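Local coordinates for protein phenylalanine ammonia-lyase (Rhodosporidium toruloides, PDB 1Y2M) that catalyses the non-oxidative deamination of L-phenylalanine and L-tyrosine to trans-cinnamic and p-coumaric acid, working as a homotetramer, at residues I552-F560 against R570-L581. Numbering follows the deposited sequence.
Sequences IVSLIDQHF and RDELVEKVNKTL
The guanidinium of Arg570 meets the carboxylate of Asp557 edge to edge, the two planes only 16° apart. Arg570 NE donates to Asp557 OD1 at 2.7 Å and Arg570 NH2 to Asp557 OD2 at 3.2 Å, each oxygen using its syn lone pair. An arginine chain extended from CG to NE carries the group across to the carboxylate, while Val553 CG1 approaches the guanidinium obliquely, 3.6 Å from Arg570 NH2. The Phe560 ring has His559 CB over one face, and Leu573 CD2 comes in obliquely, 3.9 Å from Phe560 CD2. Leu573 CD2 also lies 3.9 Å from Ile556 CG2. Val553 CG2 packs on Val574 CG1, and farther toward the C-terminal end of 570-581 Ile552 CD1 meets Leu581 CD1 tip to tip. Trp625 of helix 619-646 and Val611 of helix 593-611 extend this apolar layer. An alanine in place of Asp557 would probably leave the Arg570 guanidinium without its carboxylate mate and free to swing off Val553. Segments 552-560 and 570-581, inclined at 131°, thus pack two consecutive helices obliquely, away from the active site; two nearly coplanar bonds fix the guanidinium's rotation and pair the charges at the border, leaving the interior to methyl packing.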
ATOM      1  N   ILE B 552      29.583  41.735 -28.873  1.00 14.33           N
ATOM      2  CA  ILE B 552      28.460  42.675 -28.664  1.00 13.03           C
ATOM      3  C   ILE B 552      28.977  44.098 -28.574  1.00 14.42           C
ATOM      4  O   ILE B 552      28.528  45.002 -29.294  1.00 14.20           O
ATOM      5  CB  ILE B 552      27.703  42.319 -27.389  1.00 13.62           C
ATOM      6  CG1 ILE B 552      26.874  41.067 -27.620  1.00 19.01           C
ATOM      7  CG2 ILE B 552      26.747  43.484 -26.921  1.00 16.64           C
ATOM      8  CD1 ILE B 552      26.441  40.387 -26.344  1.00 22.27           C
ATOM      9  N   VAL B 553      29.940  44.281 -27.687  1.00 15.36           N
ATOM     10  CA  VAL B 553      30.539  45.597 -27.502  1.00 14.60           C
ATOM     11  C   VAL B 553      31.071  46.114 -28.834  1.00 12.37           C
ATOM     12  O   VAL B 553      30.870  47.278 -29.212  1.00 14.07           O
ATOM     13  CB  VAL B 553      31.642  45.537 -26.433  1.00 12.92           C
ATOM     14  CG1 VAL B 553      32.355  46.878 -26.334  1.00 18.05           C
ATOM     15  CG2 VAL B 553      31.054  45.122 -25.085  1.00 13.22           C
ATOM     16  N   SER B 554      31.797  45.260 -29.542  1.00 14.29           N
ATOM     17  CA  SER B 554      32.433  45.635 -30.784  1.00 12.78           C
ATOM     18  C   SER B 554      31.444  46.055 -31.857  1.00 13.02           C
ATOM     19  O   SER B 554      31.643  47.055 -32.554  1.00 12.13           O
ATOM     20  CB  SER B 554      33.271  44.474 -31.292  1.00 17.73           C
ATOM     21  OG  SER B 554      33.730  44.738 -32.609  1.00 25.80           O
ATOM     22  N   LEU B 555      30.362  45.274 -31.987  1.00 11.80           N
ATOM     23  CA  LEU B 555      29.329  45.580 -32.987  1.00 13.99           C
ATOM     24  C   LEU B 555      28.601  46.865 -32.633  1.00 11.31           C
ATOM     25  O   LEU B 555      28.281  47.661 -33.507  1.00 12.39           O
ATOM     26  CB  LEU B 555      28.335  44.424 -33.124  1.00 17.52           C
ATOM     27  CG  LEU B 555      28.834  43.272 -34.004  1.00 24.55           C
ATOM     28  CD1 LEU B 555      28.041  41.999 -33.740  1.00 29.87           C
ATOM     29  CD2 LEU B 555      28.820  43.644 -35.485  1.00 30.09           C
ATOM     30  N   ILE B 556      28.322  47.054 -31.346  1.00 14.38           N
ATOM     31  CA  ILE B 556      27.736  48.309 -30.862  1.00 13.08           C
ATOM     32  C   ILE B 556      28.654  49.490 -31.204  1.00 12.84           C
ATOM     33  O   ILE B 556      28.205  50.558 -31.636  1.00 10.27           O
ATOM     34  CB  ILE B 556      27.459  48.237 -29.345  1.00 13.08           C
ATOM     35  CG1 ILE B 556      26.155  47.484 -29.066  1.00 14.12           C
ATOM     36  CG2 ILE B 556      27.410  49.609 -28.711  1.00 13.41           C
ATOM     37  CD1 ILE B 556      25.863  47.314 -27.581  1.00 14.05           C
ATOM     38  N   ASP B 557      29.953  49.316 -31.008  1.00 10.02           N
ATOM     39  CA  ASP B 557      30.879  50.409 -31.343  1.00 11.58           C
ATOM     40  C   ASP B 557      30.909  50.696 -32.825  1.00 11.76           C
ATOM     41  O   ASP B 557      30.879  51.864 -33.260  1.00 12.91           O
ATOM     42  CB  ASP B 557      32.296  50.088 -30.874  1.00 15.06           C
ATOM     43  CG  ASP B 557      32.459  50.251 -29.400  1.00 21.44           C
ATOM     44  OD1 ASP B 557      31.623  50.952 -28.781  1.00 20.08           O
ATOM     45  OD2 ASP B 557      33.440  49.703 -28.862  1.00 20.10           O
ATOM     46  N   GLN B 558      30.988  49.633 -33.607  1.00 10.28           N
ATOM     47  CA  GLN B 558      31.050  49.756 -35.034  1.00 12.85           C
ATOM     48  C   GLN B 558      29.806  50.440 -35.590  1.00 10.93           C
ATOM     49  O   GLN B 558      29.921  51.330 -36.450  1.00 12.81           O
ATOM     50  CB  GLN B 558      31.223  48.393 -35.664  1.00 12.94           C
ATOM     51  CG  GLN B 558      31.283  48.402 -37.181  1.00 19.69           C
ATOM     52  CD  GLN B 558      31.372  46.996 -37.786  1.00 23.17           C
ATOM     53  OE1 GLN B 558      31.114  45.987 -37.111  1.00 30.35           O
ATOM     54  NE2 GLN B 558      31.733  46.931 -39.072  1.00 31.67           N
ATOM     55  N   HIS B 559      28.633  50.056 -35.095  1.00 11.73           N
ATOM     56  CA  HIS B 559      27.379  50.546 -35.682  1.00 10.22           C
ATOM     57  C   HIS B 559      26.948  51.886 -35.132  1.00  9.09           C
ATOM     58  O   HIS B 559      26.445  52.723 -35.869  1.00 10.24           O
ATOM     59  CB  HIS B 559      26.265  49.479 -35.553  1.00  8.57           C
ATOM     60  CG  HIS B 559      26.463  48.332 -36.483  1.00 10.37           C
ATOM     61  ND1 HIS B 559      25.875  48.273 -37.724  1.00 12.04           N
ATOM     62  CD2 HIS B 559      27.286  47.261 -36.410  1.00  9.17           C
ATOM     63  CE1 HIS B 559      26.266  47.174 -38.345  1.00 10.68           C
ATOM     64  NE2 HIS B 559      27.129  46.545 -37.572  1.00 13.89           N
ATOM     65  N   PHE B 560      27.133  52.078 -33.829  1.00  9.26           N
ATOM     66  CA  PHE B 560      26.554  53.196 -33.124  1.00  9.42           C
ATOM     67  C   PHE B 560      27.563  54.143 -32.510  1.00  9.68           C
ATOM     68  O   PHE B 560      27.179  55.202 -32.033  1.00 11.28           O
ATOM     69  CB  PHE B 560      25.678  52.685 -31.992  1.00 10.31           C
ATOM     70  CG  PHE B 560      24.623  51.677 -32.416  1.00  9.75           C
ATOM     71  CD1 PHE B 560      23.944  51.791 -33.638  1.00 10.96           C
ATOM     72  CD2 PHE B 560      24.314  50.619 -31.583  1.00 12.90           C
ATOM     73  CE1 PHE B 560      22.957  50.856 -33.988  1.00  6.51           C
ATOM     74  CE2 PHE B 560      23.349  49.715 -31.938  1.00 11.88           C
ATOM     75  CZ  PHE B 560      22.667  49.847 -33.120  1.00  9.28           C
ATOM     76  N   ARG B 570      26.950  55.095 -23.935  1.00 11.98           N
ATOM     77  CA  ARG B 570      27.575  53.791 -24.245  1.00 15.02           C
ATOM     78  C   ARG B 570      27.501  52.761 -23.115  1.00 15.97           C
ATOM     79  O   ARG B 570      27.084  51.613 -23.335  1.00 13.98           O
ATOM     80  CB  ARG B 570      29.004  53.978 -24.715  1.00 17.48           C
ATOM     81  CG  ARG B 570      29.697  52.670 -25.064  1.00 16.02           C
ATOM     82  CD  ARG B 570      30.929  52.956 -25.894  1.00 25.34           C
ATOM     83  NE  ARG B 570      31.768  51.778 -26.169  1.00 21.47           N
ATOM     84  CZ  ARG B 570      32.663  51.262 -25.322  1.00 31.12           C
ATOM     85  NH1 ARG B 570      32.794  51.723 -24.081  1.00 38.14           N
ATOM     86  NH2 ARG B 570      33.394  50.229 -25.703  1.00 27.86           N
ATOM     87  N   ASP B 571      27.931  53.139 -21.908  1.00 17.55           N
ATOM     88  CA  ASP B 571      27.783  52.270 -20.725  1.00 18.76           C
ATOM     89  C   ASP B 571      26.361  51.789 -20.587  1.00 17.29           C
ATOM     90  O   ASP B 571      26.109  50.599 -20.445  1.00 17.06           O
ATOM     91  CB  ASP B 571      28.110  53.032 -19.439  1.00 21.73           C
ATOM     92  CG  ASP B 571      29.516  52.848 -18.996  1.00 27.23           C
ATOM     93  OD1 ASP B 571      30.363  52.518 -19.867  1.00 38.84           O
ATOM     94  OD2 ASP B 571      29.757  53.065 -17.774  1.00 32.76           O
ATOM     95  N   GLU B 572      25.424  52.728 -20.612  1.00 16.67           N
ATOM     96  CA  GLU B 572      24.026  52.376 -20.447  1.00 15.05           C
ATOM     97  C   GLU B 572      23.583  51.371 -21.523  1.00 11.91           C
ATOM     98  O   GLU B 572      22.870  50.401 -21.235  1.00 11.55           O
ATOM     99  CB  GLU B 572      23.148  53.628 -20.527  1.00 16.96           C
ATOM    100  CG  GLU B 572      21.707  53.367 -20.178  1.00 17.98           C
ATOM    101  CD  GLU B 572      20.756  54.536 -20.425  1.00 16.70           C
ATOM    102  OE1 GLU B 572      21.198  55.656 -20.809  1.00 19.67           O
ATOM    103  OE2 GLU B 572      19.543  54.314 -20.223  1.00 30.37           O
ATOM    104  N   LEU B 573      23.978  51.639 -22.769  1.00  9.85           N
ATOM    105  CA  LEU B 573      23.498  50.797 -23.865  1.00 11.46           C
ATOM    106  C   LEU B 573      24.024  49.373 -23.745  1.00 11.70           C
ATOM    107  O   LEU B 573      23.285  48.394 -23.922  1.00  9.75           O
ATOM    108  CB  LEU B 573      23.907  51.349 -25.226  1.00 13.30           C
ATOM    109  CG  LEU B 573      23.323  50.549 -26.414  1.00 12.15           C
ATOM    110  CD1 LEU B 573      21.801  50.699 -26.443  1.00 11.83           C
ATOM    111  CD2 LEU B 573      23.899  50.932 -27.742  1.00 12.20           C
ATOM    112  N   VAL B 574      25.335  49.260 -23.512  1.00 12.19           N
ATOM    113  CA  VAL B 574      25.947  47.927 -23.409  1.00 11.60           C
ATOM    114  C   VAL B 574      25.294  47.153 -22.269  1.00 12.54           C
ATOM    115  O   VAL B 574      24.962  45.963 -22.411  1.00 13.74           O
ATOM    116  CB  VAL B 574      27.452  48.001 -23.159  1.00  9.95           C
ATOM    117  CG1 VAL B 574      27.986  46.603 -22.906  1.00 11.12           C
ATOM    118  CG2 VAL B 574      28.148  48.602 -24.335  1.00  8.78           C
ATOM    119  N   GLU B 575      25.119  47.825 -21.138  1.00 13.47           N
ATOM    120  CA  GLU B 575      24.534  47.168 -19.977  1.00 14.56           C
ATOM    121  C   GLU B 575      23.138  46.667 -20.319  1.00 12.20           C
ATOM    122  O   GLU B 575      22.800  45.550 -19.988  1.00 12.41           O
ATOM    123  CB  GLU B 575      24.442  48.106 -18.762  1.00 14.71           C
ATOM    124  CG  GLU B 575      23.686  47.483 -17.570  1.00 20.41           C
ATOM    125  CD  GLU B 575      23.224  48.516 -16.529  1.00 29.02           C
ATOM    126  OE1 GLU B 575      22.387  49.400 -16.872  1.00 50.14           O
ATOM    127  OE2 GLU B 575      23.673  48.409 -15.357  1.00 53.60           O
ATOM    128  N   LYS B 576      22.315  47.531 -20.927  1.00 11.55           N
ATOM    129  CA  LYS B 576      20.895  47.229 -21.104  1.00 13.93           C
ATOM    130  C   LYS B 576      20.683  46.237 -22.240  1.00 10.57           C
ATOM    131  O   LYS B 576      19.808  45.351 -22.158  1.00 12.30           O
ATOM    132  CB  LYS B 576      20.099  48.517 -21.302  1.00 14.08           C
ATOM    133  CG  LYS B 576      19.963  49.353 -20.014  1.00 18.07           C
ATOM    134  CD  LYS B 576      18.974  50.510 -20.215  1.00 20.04           C
ATOM    135  CE  LYS B 576      18.899  51.450 -19.036  1.00 27.26           C
ATOM    136  NZ  LYS B 576      18.672  50.719 -17.784  1.00 40.51           N
ATOM    137  N   VAL B 577      21.499  46.313 -23.279  1.00  8.55           N
ATOM    138  CA  VAL B 577      21.453  45.316 -24.374  1.00  9.02           C
ATOM    139  C   VAL B 577      21.819  43.940 -23.829  1.00  9.57           C
ATOM    140  O   VAL B 577      21.121  42.976 -24.095  1.00 10.82           O
ATOM    141  CB  VAL B 577      22.318  45.712 -25.599  1.00 12.36           C
ATOM    142  CG1 VAL B 577      22.617  44.533 -26.509  1.00  9.94           C
ATOM    143  CG2 VAL B 577      21.608  46.785 -26.396  1.00 10.04           C
ATOM    144  N   ASN B 578      22.875  43.850 -23.035  1.00 11.11           N
ATOM    145  CA  ASN B 578      23.238  42.583 -22.404  1.00 13.93           C
ATOM    146  C   ASN B 578      22.123  42.035 -21.536  1.00 12.01           C
ATOM    147  O   ASN B 578      21.829  40.829 -21.556  1.00 13.69           O
ATOM    148  CB  ASN B 578      24.525  42.757 -21.563  1.00 14.38           C
ATOM    149  CG  ASN B 578      25.814  42.879 -22.404  1.00 16.28           C
ATOM    150  OD1 ASN B 578      25.892  42.435 -23.535  1.00 24.19           O
ATOM    151  ND2 ASN B 578      26.836  43.475 -21.809  1.00 21.18           N
ATOM    152  N   LYS B 579      21.434  42.891 -20.796  1.00 11.75           N
ATOM    153  CA  LYS B 579      20.418  42.397 -19.916  1.00 13.56           C
ATOM    154  C   LYS B 579      19.224  41.906 -20.725  1.00 13.21           C
ATOM    155  O   LYS B 579      18.616  40.898 -20.386  1.00 16.30           O
ATOM    156  CB  LYS B 579      19.951  43.460 -18.957  1.00 13.81           C
ATOM    157  CG  LYS B 579      20.977  43.866 -17.908  1.00 22.77           C
ATOM    158  CD  LYS B 579      20.432  44.719 -16.732  1.00 24.13           C
ATOM    159  CE  LYS B 579      19.044  45.306 -16.937  1.00 38.66           C
ATOM    160  NZ  LYS B 579      17.961  44.324 -16.594  1.00 45.62           N
ATOM    161  N   THR B 580      18.908  42.628 -21.794  1.00 11.49           N
ATOM    162  CA  THR B 580      17.763  42.223 -22.606  1.00 12.62           C
ATOM    163  C   THR B 580      18.055  40.881 -23.293  1.00 11.32           C
ATOM    164  O   THR B 580      17.195  39.972 -23.330  1.00 12.43           O
ATOM    165  CB  THR B 580      17.462  43.285 -23.645  1.00 12.98           C
ATOM    166  OG1 THR B 580      17.020  44.492 -22.997  1.00 11.19           O
ATOM    167  CG2 THR B 580      16.415  42.790 -24.691  1.00 14.07           C
ATOM    168  N   LEU B 581      19.250  40.749 -23.847  1.00 10.62           N
ATOM    169  CA  LEU B 581      19.628  39.490 -24.489  1.00 11.13           C
ATOM    170  C   LEU B 581      19.601  38.315 -23.490  1.00 13.02           C
ATOM    171  O   LEU B 581      19.045  37.241 -23.754  1.00 15.61           O
ATOM    172  CB  LEU B 581      20.987  39.611 -25.125  1.00 11.10           C
ATOM    173  CG  LEU B 581      21.133  40.548 -26.323  1.00 11.80           C
ATOM    174  CD1 LEU B 581      22.618  40.793 -26.556  1.00 13.29           C
ATOM    175  CD2 LEU B 581      20.439  39.947 -27.559  1.00 11.32           C
TER